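PDB 6M7L: putative non-ribosomal peptide synthetase, which is a condensation-type domain of a non-ribosomal peptide synthetase, probably serving in peptide assembly, though whether it forms peptide bonds itself is uncertain. Local coordinates for residues A[32-45]-A[116-128]. Residues are numbered along the deposited sequence; the frame is centred on the assembly and turned at random.
Sequences WLLSRIGDEAEGLH and DRAGRPFDLTGEV
Trp-32, near the end of helix 26-34, meets Leu-124 and Thr-125 with different parts of its indole: CD1 lies 4.0 Å from Leu-124 CB, while the methyl CG2 of Thr-125 sits at the ring edge by CZ2. NE1 donates to the carbonyl O of Phe-79, so its apolar neighbours leave no buried N-H without an acceptor. One turn on, Ser-35 packs its CB and OG against Leu-124 CD1, its hydroxyl held back on Trp-32 O. The chain of Arg-36, bent at chi2 and chi3, brings NH2 to Asp-123 OD1 in a 3.2 Å salt bridge. The carboxylate oxygen lies in the guanidinium plane but is approached from above its own plane, and it also accepts from Thr-125 N and OG1; Asp-123 thus closes an Asx turn and ties it to Arg-36. Farther along, Asp-39 OD1 rests 3.5 Å from Pro-121 CD, and Glu-42, salt-bridged to Arg-245, passes Gly-119 CA with OE1. At Gly-43 the backbones draw close, its CA 5.2 Å from that of Gly-119, and a CB here would strike the His-45 ring. With CG beside the backbone N (chi1 -50°), His-45 directs ND1 to Ala-118 O at 2.7 Å, in the ring plane and almost straight at 167°. Its ring is sandwiched between Gly-43 C and the edge of Phe-122, a T-shaped pair with planes at 84°. A leucine in its place would probably leave Ala-118 O without this donor and Phe-122 without a flat face to abut. Near the start of strand 45-53, the contact exemplifies two helix exits joined through a backbone carbonyl and a turn-closing carboxylate, beside the five-stranded sheet of a condensation domain's CoA-dependent acyltransferase fold.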
ATOM      1  N   TRP A  32      -5.401 -22.409 -19.791  1.00 60.86           N
ATOM      2  CA  TRP A  32      -5.426 -22.472 -21.247  1.00 66.79           C
ATOM      3  C   TRP A  32      -6.577 -23.345 -21.733  1.00 60.03           C
ATOM      4  O   TRP A  32      -7.320 -22.965 -22.648  1.00 47.63           O
ATOM      5  CB  TRP A  32      -4.087 -22.995 -21.770  1.00 64.28           C
ATOM      6  CG  TRP A  32      -3.941 -22.884 -23.257  1.00 68.29           C
ATOM      7  CD1 TRP A  32      -3.408 -21.838 -23.950  1.00 66.14           C
ATOM      8  CD2 TRP A  32      -4.338 -23.853 -24.235  1.00 73.19           C
ATOM      9  NE1 TRP A  32      -3.445 -22.093 -25.299  1.00 60.55           N
ATOM     10  CE2 TRP A  32      -4.012 -23.324 -25.501  1.00 78.52           C
ATOM     11  CE3 TRP A  32      -4.937 -25.116 -24.166  1.00 73.34           C
ATOM     12  CZ2 TRP A  32      -4.265 -24.014 -26.687  1.00 72.65           C
ATOM     13  CZ3 TRP A  32      -5.185 -25.799 -25.343  1.00 67.26           C
ATOM     14  CH2 TRP A  32      -4.850 -25.246 -26.586  1.00 68.54           C
ATOM     15  N   LEU A  33      -6.746 -24.518 -21.118  1.00 62.79           N
ATOM     16  CA  LEU A  33      -7.809 -25.431 -21.524  1.00 61.43           C
ATOM     17  C   LEU A  33      -9.181 -24.795 -21.345  1.00 59.11           C
ATOM     18  O   LEU A  33      -9.993 -24.770 -22.279  1.00 60.23           O
ATOM     19  CB  LEU A  33      -7.703 -26.735 -20.730  1.00 62.09           C
ATOM     20  CG  LEU A  33      -6.489 -27.605 -21.067  1.00 60.29           C
ATOM     21  CD1 LEU A  33      -6.341 -28.746 -20.081  1.00 53.52           C
ATOM     22  CD2 LEU A  33      -6.594 -28.133 -22.487  1.00 66.63           C
ATOM     23  N   LEU A  34      -9.455 -24.252 -20.156  1.00 55.12           N
ATOM     24  CA  LEU A  34     -10.745 -23.622 -19.905  1.00 48.49           C
ATOM     25  C   LEU A  34     -10.960 -22.360 -20.730  1.00 52.70           C
ATOM     26  O   LEU A  34     -12.096 -21.877 -20.798  1.00 62.49           O
ATOM     27  CB  LEU A  34     -10.894 -23.289 -18.422  1.00 49.10           C
ATOM     28  CG  LEU A  34     -10.767 -24.448 -17.435  1.00 55.58           C
ATOM     29  CD1 LEU A  34     -11.029 -23.959 -16.019  1.00 53.50           C
ATOM     30  CD2 LEU A  34     -11.710 -25.585 -17.801  1.00 49.99           C
ATOM     31  N   SER A  35      -9.914 -21.813 -21.349  1.00 54.74           N
ATOM     32  CA  SER A  35     -10.077 -20.654 -22.216  1.00 56.67           C
ATOM     33  C   SER A  35     -10.692 -21.012 -23.562  1.00 61.76           C
ATOM     34  O   SER A  35     -11.119 -20.109 -24.289  1.00 66.50           O
ATOM     35  CB  SER A  35      -8.730 -19.961 -22.441  1.00 53.90           C
ATOM     36  OG  SER A  35      -8.065 -20.494 -23.574  1.00 56.39           O
ATOM     37  N   ARG A  36     -10.743 -22.295 -23.909  1.00 57.19           N
ATOM     38  CA  ARG A  36     -11.304 -22.732 -25.185  1.00 68.31           C
ATOM     39  C   ARG A  36     -12.729 -23.237 -24.965  1.00 72.69           C
ATOM     40  O   ARG A  36     -13.022 -24.427 -25.066  1.00 71.27           O
ATOM     41  CB  ARG A  36     -10.421 -23.811 -25.810  1.00 64.88           C
ATOM     42  CG  ARG A  36      -8.934 -23.685 -25.507  1.00 54.12           C
ATOM     43  CD  ARG A  36      -8.321 -22.465 -26.172  1.00 59.53           C
ATOM     44  NE  ARG A  36      -8.352 -22.550 -27.628  1.00 63.40           N
ATOM     45  CZ  ARG A  36      -8.035 -21.546 -28.442  1.00 70.46           C
ATOM     46  NH1 ARG A  36      -8.091 -21.713 -29.758  1.00 70.28           N
ATOM     47  NH2 ARG A  36      -7.669 -20.374 -27.943  1.00 75.92           N
ATOM     48  N   ILE A  37     -13.625 -22.303 -24.642  1.00 74.87           N
ATOM     49  CA  ILE A  37     -14.999 -22.670 -24.310  1.00 73.78           C
ATOM     50  C   ILE A  37     -15.993 -21.732 -24.992  1.00 78.78           C
ATOM     51  O   ILE A  37     -17.066 -22.165 -25.425  1.00 84.75           O
ATOM     52  CB  ILE A  37     -15.202 -22.709 -22.784  1.00 69.85           C
ATOM     53  CG1 ILE A  37     -14.461 -23.914 -22.197  1.00 73.57           C
ATOM     54  CG2 ILE A  37     -16.673 -22.785 -22.431  1.00 79.52           C
ATOM     55  CD1 ILE A  37     -14.763 -24.185 -20.742  1.00 80.76           C
ATOM     56  N   GLY A  38     -15.659 -20.454 -25.102  1.00 85.66           N
ATOM     57  CA  GLY A  38     -16.403 -19.547 -25.953  1.00 87.59           C
ATOM     58  C   GLY A  38     -17.104 -18.445 -25.182  1.00 87.40           C
ATOM     59  O   GLY A  38     -17.058 -18.368 -23.953  1.00 92.40           O
ATOM     60  N   ASP A  39     -17.786 -17.589 -25.953  1.00 88.64           N
ATOM     61  CA  ASP A  39     -18.375 -16.362 -25.421  1.00 91.78           C
ATOM     62  C   ASP A  39     -19.408 -16.632 -24.335  1.00 98.89           C
ATOM     63  O   ASP A  39     -19.536 -15.840 -23.394  1.00102.21           O
ATOM     64  CB  ASP A  39     -19.015 -15.567 -26.558  1.00 97.45           C
ATOM     65  CG  ASP A  39     -18.001 -15.081 -27.572  1.00107.29           C
ATOM     66  OD1 ASP A  39     -17.632 -13.889 -27.518  1.00111.63           O
ATOM     67  OD2 ASP A  39     -17.561 -15.898 -28.413  1.00101.60           O
ATOM     68  N   GLU A  40     -20.162 -17.726 -24.458  1.00104.34           N
ATOM     69  CA  GLU A  40     -21.210 -18.025 -23.485  1.00104.81           C
ATOM     70  C   GLU A  40     -20.650 -18.093 -22.069  1.00 94.78           C
ATOM     71  O   GLU A  40     -21.243 -17.546 -21.132  1.00 85.88           O
ATOM     72  CB  GLU A  40     -21.900 -19.337 -23.859  1.00108.22           C
ATOM     73  CG  GLU A  40     -22.961 -19.801 -22.879  1.00118.66           C
ATOM     74  CD  GLU A  40     -23.564 -21.131 -23.280  1.00123.24           C
ATOM     75  OE1 GLU A  40     -23.665 -21.393 -24.499  1.00124.52           O
ATOM     76  OE2 GLU A  40     -23.925 -21.920 -22.382  1.00136.59           O
ATOM     77  N   ALA A  41     -19.509 -18.752 -21.897  1.00 88.23           N
ATOM     78  CA  ALA A  41     -18.832 -18.774 -20.610  1.00 85.21           C
ATOM     79  C   ALA A  41     -17.988 -17.517 -20.451  1.00 79.46           C
ATOM     80  O   ALA A  41     -17.155 -17.207 -21.308  1.00 76.20           O
ATOM     81  CB  ALA A  41     -17.955 -20.019 -20.485  1.00 72.54           C
ATOM     82  N   GLU A  42     -18.215 -16.786 -19.361  1.00 80.15           N
ATOM     83  CA  GLU A  42     -17.416 -15.600 -19.087  1.00 80.65           C
ATOM     84  C   GLU A  42     -15.948 -15.978 -18.959  1.00 69.70           C
ATOM     85  O   GLU A  42     -15.603 -16.965 -18.301  1.00 62.22           O
ATOM     86  CB  GLU A  42     -17.901 -14.910 -17.811  1.00 74.46           C
ATOM     87  CG  GLU A  42     -19.306 -14.342 -17.914  1.00 81.99           C
ATOM     88  CD  GLU A  42     -19.422 -13.263 -18.971  1.00 96.62           C
ATOM     89  OE1 GLU A  42     -18.709 -12.243 -18.859  1.00 98.87           O
ATOM     90  OE2 GLU A  42     -20.219 -13.439 -19.918  1.00101.52           O
ATOM     91  N   GLY A  43     -15.087 -15.200 -19.610  1.00 63.62           N
ATOM     92  CA  GLY A  43     -13.666 -15.476 -19.536  1.00 55.45           C
ATOM     93  C   GLY A  43     -13.163 -15.389 -18.106  1.00 59.54           C
ATOM     94  O   GLY A  43     -13.587 -14.531 -17.327  1.00 63.77           O
ATOM     95  N   LEU A  44     -12.269 -16.308 -17.754  1.00 61.03           N
ATOM     96  CA  LEU A  44     -11.623 -16.289 -16.444  1.00 57.00           C
ATOM     97  C   LEU A  44     -10.513 -15.250 -16.501  1.00 55.30           C
ATOM     98  O   LEU A  44      -9.366 -15.541 -16.848  1.00 55.31           O
ATOM     99  CB  LEU A  44     -11.096 -17.669 -16.081  1.00 50.93           C
ATOM    100  CG  LEU A  44     -12.166 -18.702 -15.729  1.00 66.56           C
ATOM    101  CD1 LEU A  44     -11.552 -20.083 -15.524  1.00 59.97           C
ATOM    102  CD2 LEU A  44     -12.922 -18.256 -14.487  1.00 57.76           C
ATOM    103  N   HIS A  45     -10.871 -14.012 -16.167  1.00 55.77           N
ATOM    104  CA  HIS A  45      -9.975 -12.874 -16.278  1.00 53.32           C
ATOM    105  C   HIS A  45      -9.915 -12.122 -14.955  1.00 54.93           C
ATOM    106  O   HIS A  45     -10.848 -12.159 -14.148  1.00 57.71           O
ATOM    107  CB  HIS A  45     -10.429 -11.900 -17.376  1.00 49.96           C
ATOM    108  CG  HIS A  45     -10.712 -12.548 -18.695  1.00 57.59           C
ATOM    109  ND1 HIS A  45     -11.687 -12.088 -19.553  1.00 54.57           N
ATOM    110  CD2 HIS A  45     -10.140 -13.609 -19.311  1.00 51.76           C
ATOM    111  CE1 HIS A  45     -11.709 -12.842 -20.637  1.00 51.42           C
ATOM    112  NE2 HIS A  45     -10.781 -13.773 -20.515  1.00 56.84           N
ATOM    113  N   ASP A 116     -18.966  -6.164 -20.831  1.00 54.12           N
ATOM    114  CA  ASP A 116     -18.730  -6.818 -22.113  1.00 58.27           C
ATOM    115  C   ASP A 116     -17.240  -6.948 -22.401  1.00 59.87           C
ATOM    116  O   ASP A 116     -16.755  -8.029 -22.751  1.00 59.50           O
ATOM    117  CB  ASP A 116     -19.425  -6.048 -23.234  1.00 63.24           C
ATOM    118  CG  ASP A 116     -18.969  -6.490 -24.607  1.00 63.14           C
ATOM    119  OD1 ASP A 116     -19.385  -7.581 -25.048  1.00 72.28           O
ATOM    120  OD2 ASP A 116     -18.183  -5.754 -25.240  1.00 66.56           O
ATOM    121  N   ARG A 117     -16.495  -5.847 -22.263  1.00 62.47           N
ATOM    122  CA  ARG A 117     -15.068  -5.883 -22.570  1.00 59.47           C
ATOM    123  C   ARG A 117     -14.305  -6.777 -21.601  1.00 58.09           C
ATOM    124  O   ARG A 117     -13.302  -7.387 -21.986  1.00 64.69           O
ATOM    125  CB  ARG A 117     -14.489  -4.469 -22.554  1.00 58.26           C
ATOM    126  CG  ARG A 117     -15.115  -3.514 -23.559  1.00 57.83           C
ATOM    127  CD  ARG A 117     -14.959  -4.004 -24.990  1.00 62.94           C
ATOM    128  NE  ARG A 117     -15.248  -2.944 -25.953  1.00 58.67           N
ATOM    129  CZ  ARG A 117     -16.452  -2.693 -26.455  1.00 56.10           C
ATOM    130  NH1 ARG A 117     -16.617  -1.705 -27.323  1.00 53.93           N
ATOM    131  NH2 ARG A 117     -17.493  -3.431 -26.089  1.00 52.49           N
ATOM    132  N   ALA A 118     -14.758  -6.870 -20.349  1.00 56.61           N
ATOM    133  CA  ALA A 118     -14.091  -7.751 -19.397  1.00 57.79           C
ATOM    134  C   ALA A 118     -14.347  -9.216 -19.714  1.00 58.25           C
ATOM    135  O   ALA A 118     -13.516 -10.073 -19.393  1.00 57.54           O
ATOM    136  CB  ALA A 118     -14.542  -7.434 -17.971  1.00 51.87           C
ATOM    137  N   GLY A 119     -15.480  -9.524 -20.343  1.00 61.15           N
ATOM    138  CA  GLY A 119     -15.831 -10.891 -20.659  1.00 59.43           C
ATOM    139  C   GLY A 119     -15.384 -11.391 -22.011  1.00 55.68           C
ATOM    140  O   GLY A 119     -15.412 -12.604 -22.240  1.00 64.17           O
ATOM    141  N   ARG A 120     -14.974 -10.496 -22.908  1.00 55.54           N
ATOM    142  CA  ARG A 120     -14.567 -10.909 -24.247  1.00 60.88           C
ATOM    143  C   ARG A 120     -13.443 -11.938 -24.158  1.00 64.58           C
ATOM    144  O   ARG A 120     -12.421 -11.679 -23.508  1.00 62.54           O
ATOM    145  CB  ARG A 120     -14.111  -9.710 -25.078  1.00 66.03           C
ATOM    146  CG  ARG A 120     -15.230  -8.819 -25.584  1.00 63.00           C
ATOM    147  CD  ARG A 120     -14.696  -7.779 -26.553  1.00 53.95           C
ATOM    148  NE  ARG A 120     -15.775  -7.049 -27.213  1.00 61.83           N
ATOM    149  CZ  ARG A 120     -15.585  -6.041 -28.059  1.00 70.62           C
ATOM    150  NH1 ARG A 120     -14.355  -5.640 -28.353  1.00 65.35           N
ATOM    151  NH2 ARG A 120     -16.628  -5.435 -28.612  1.00 68.59           N
ATOM    152  N   PRO A 121     -13.591 -13.101 -24.785  1.00 71.02           N
ATOM    153  CA  PRO A 121     -12.593 -14.162 -24.623  1.00 64.19           C
ATOM    154  C   PRO A 121     -11.270 -13.809 -25.284  1.00 60.39           C
ATOM    155  O   PRO A 121     -11.191 -12.983 -26.196  1.00 56.37           O
ATOM    156  CB  PRO A 121     -13.243 -15.372 -25.306  1.00 68.67           C
ATOM    157  CG  PRO A 121     -14.706 -15.024 -25.421  1.00 73.58           C
ATOM    158  CD  PRO A 121     -14.741 -13.540 -25.589  1.00 69.53           C
ATOM    159  N   PHE A 122     -10.216 -14.457 -24.798  1.00 62.18           N
ATOM    160  CA  PHE A 122      -8.888 -14.359 -25.382  1.00 61.14           C
ATOM    161  C   PHE A 122      -8.610 -15.585 -26.242  1.00 61.40           C
ATOM    162  O   PHE A 122      -8.964 -16.709 -25.874  1.00 65.41           O
ATOM    163  CB  PHE A 122      -7.807 -14.249 -24.303  1.00 60.08           C
ATOM    164  CG  PHE A 122      -7.767 -12.925 -23.596  1.00 63.62           C
ATOM    165  CD1 PHE A 122      -8.461 -12.735 -22.412  1.00 61.66           C
ATOM    166  CD2 PHE A 122      -7.009 -11.879 -24.097  1.00 66.29           C
ATOM    167  CE1 PHE A 122      -8.415 -11.521 -21.750  1.00 59.79           C
ATOM    168  CE2 PHE A 122      -6.958 -10.661 -23.437  1.00 56.13           C
ATOM    169  CZ  PHE A 122      -7.662 -10.483 -22.263  1.00 57.34           C
ATOM    170  N   ASP A 123      -7.974 -15.363 -27.388  1.00 69.32           N
ATOM    171  CA  ASP A 123      -7.397 -16.443 -28.187  1.00 63.61           C
ATOM    172  C   ASP A 123      -5.925 -16.516 -27.801  1.00 60.60           C
ATOM    173  O   ASP A 123      -5.061 -15.924 -28.449  1.00 68.29           O
ATOM    174  CB  ASP A 123      -7.590 -16.197 -29.678  1.00 65.98           C
ATOM    175  CG  ASP A 123      -6.942 -17.271 -30.534  1.00 75.60           C
ATOM    176  OD1 ASP A 123      -6.390 -18.239 -29.965  1.00 72.45           O
ATOM    177  OD2 ASP A 123      -6.978 -17.146 -31.776  1.00 79.26           O
ATOM    178  N   LEU A 124      -5.641 -17.255 -26.726  1.00 57.02           N
ATOM    179  CA  LEU A 124      -4.301 -17.290 -26.152  1.00 56.77           C
ATOM    180  C   LEU A 124      -3.252 -17.867 -27.096  1.00 66.16           C
ATOM    181  O   LEU A 124      -2.056 -17.723 -26.819  1.00 61.45           O
ATOM    182  CB  LEU A 124      -4.319 -18.091 -24.849  1.00 58.54           C
ATOM    183  CG  LEU A 124      -5.193 -17.504 -23.737  1.00 57.67           C
ATOM    184  CD1 LEU A 124      -5.170 -18.393 -22.503  1.00 58.33           C
ATOM    185  CD2 LEU A 124      -4.738 -16.093 -23.395  1.00 60.65           C
ATOM    186  N   THR A 125      -3.659 -18.513 -28.191  1.00 69.55           N
ATOM    187  CA  THR A 125      -2.678 -19.021 -29.143  1.00 68.76           C
ATOM    188  C   THR A 125      -2.086 -17.907 -29.997  1.00 66.67           C
ATOM    189  O   THR A 125      -0.903 -17.966 -30.347  1.00 72.19           O
ATOM    190  CB  THR A 125      -3.302 -20.091 -30.041  1.00 70.73           C
ATOM    191  OG1 THR A 125      -4.341 -19.509 -30.838  1.00 71.47           O
ATOM    192  CG2 THR A 125      -3.884 -21.220 -29.201  1.00 62.80           C
ATOM    193  N   GLY A 126      -2.877 -16.889 -30.329  1.00 62.73           N
ATOM    194  CA  GLY A 126      -2.391 -15.810 -31.167  1.00 70.24           C
ATOM    195  C   GLY A 126      -2.630 -14.419 -30.612  1.00 75.49           C
ATOM    196  O   GLY A 126      -2.804 -13.464 -31.377  1.00 77.66           O
ATOM    197  N   GLU A 127      -2.631 -14.284 -29.288  1.00 70.12           N
ATOM    198  CA  GLU A 127      -2.849 -12.994 -28.647  1.00 64.02           C
ATOM    199  C   GLU A 127      -2.085 -12.945 -27.335  1.00 61.43           C
ATOM    200  O   GLU A 127      -1.958 -13.955 -26.636  1.00 62.84           O
ATOM    201  CB  GLU A 127      -4.333 -12.735 -28.370  1.00 62.75           C
ATOM    202  CG  GLU A 127      -5.122 -12.176 -29.533  1.00 59.45           C
ATOM    203  CD  GLU A 127      -6.594 -12.048 -29.200  1.00 69.82           C
ATOM    204  OE1 GLU A 127      -6.978 -12.409 -28.065  1.00 64.94           O
ATOM    205  OE2 GLU A 127      -7.367 -11.593 -30.068  1.00 70.67           O
ATOM    206  N   VAL A 128      -1.590 -11.758 -27.000  1.00 62.11           N
ATOM    207  CA  VAL A 128      -1.003 -11.531 -25.682  1.00 63.03           C
ATOM    208  C   VAL A 128      -2.137 -11.597 -24.667  1.00 57.32           C
ATOM    209  O   VAL A 128      -3.286 -11.270 -24.999  1.00 54.66           O
ATOM    210  CB  VAL A 128      -0.240 -10.198 -25.616  1.00 58.99           C
ATOM    211  CG1 VAL A 128       0.878 -10.190 -26.639  1.00 64.64           C
ATOM    212  CG2 VAL A 128      -1.180  -9.019 -25.826  1.00 49.26           C
TER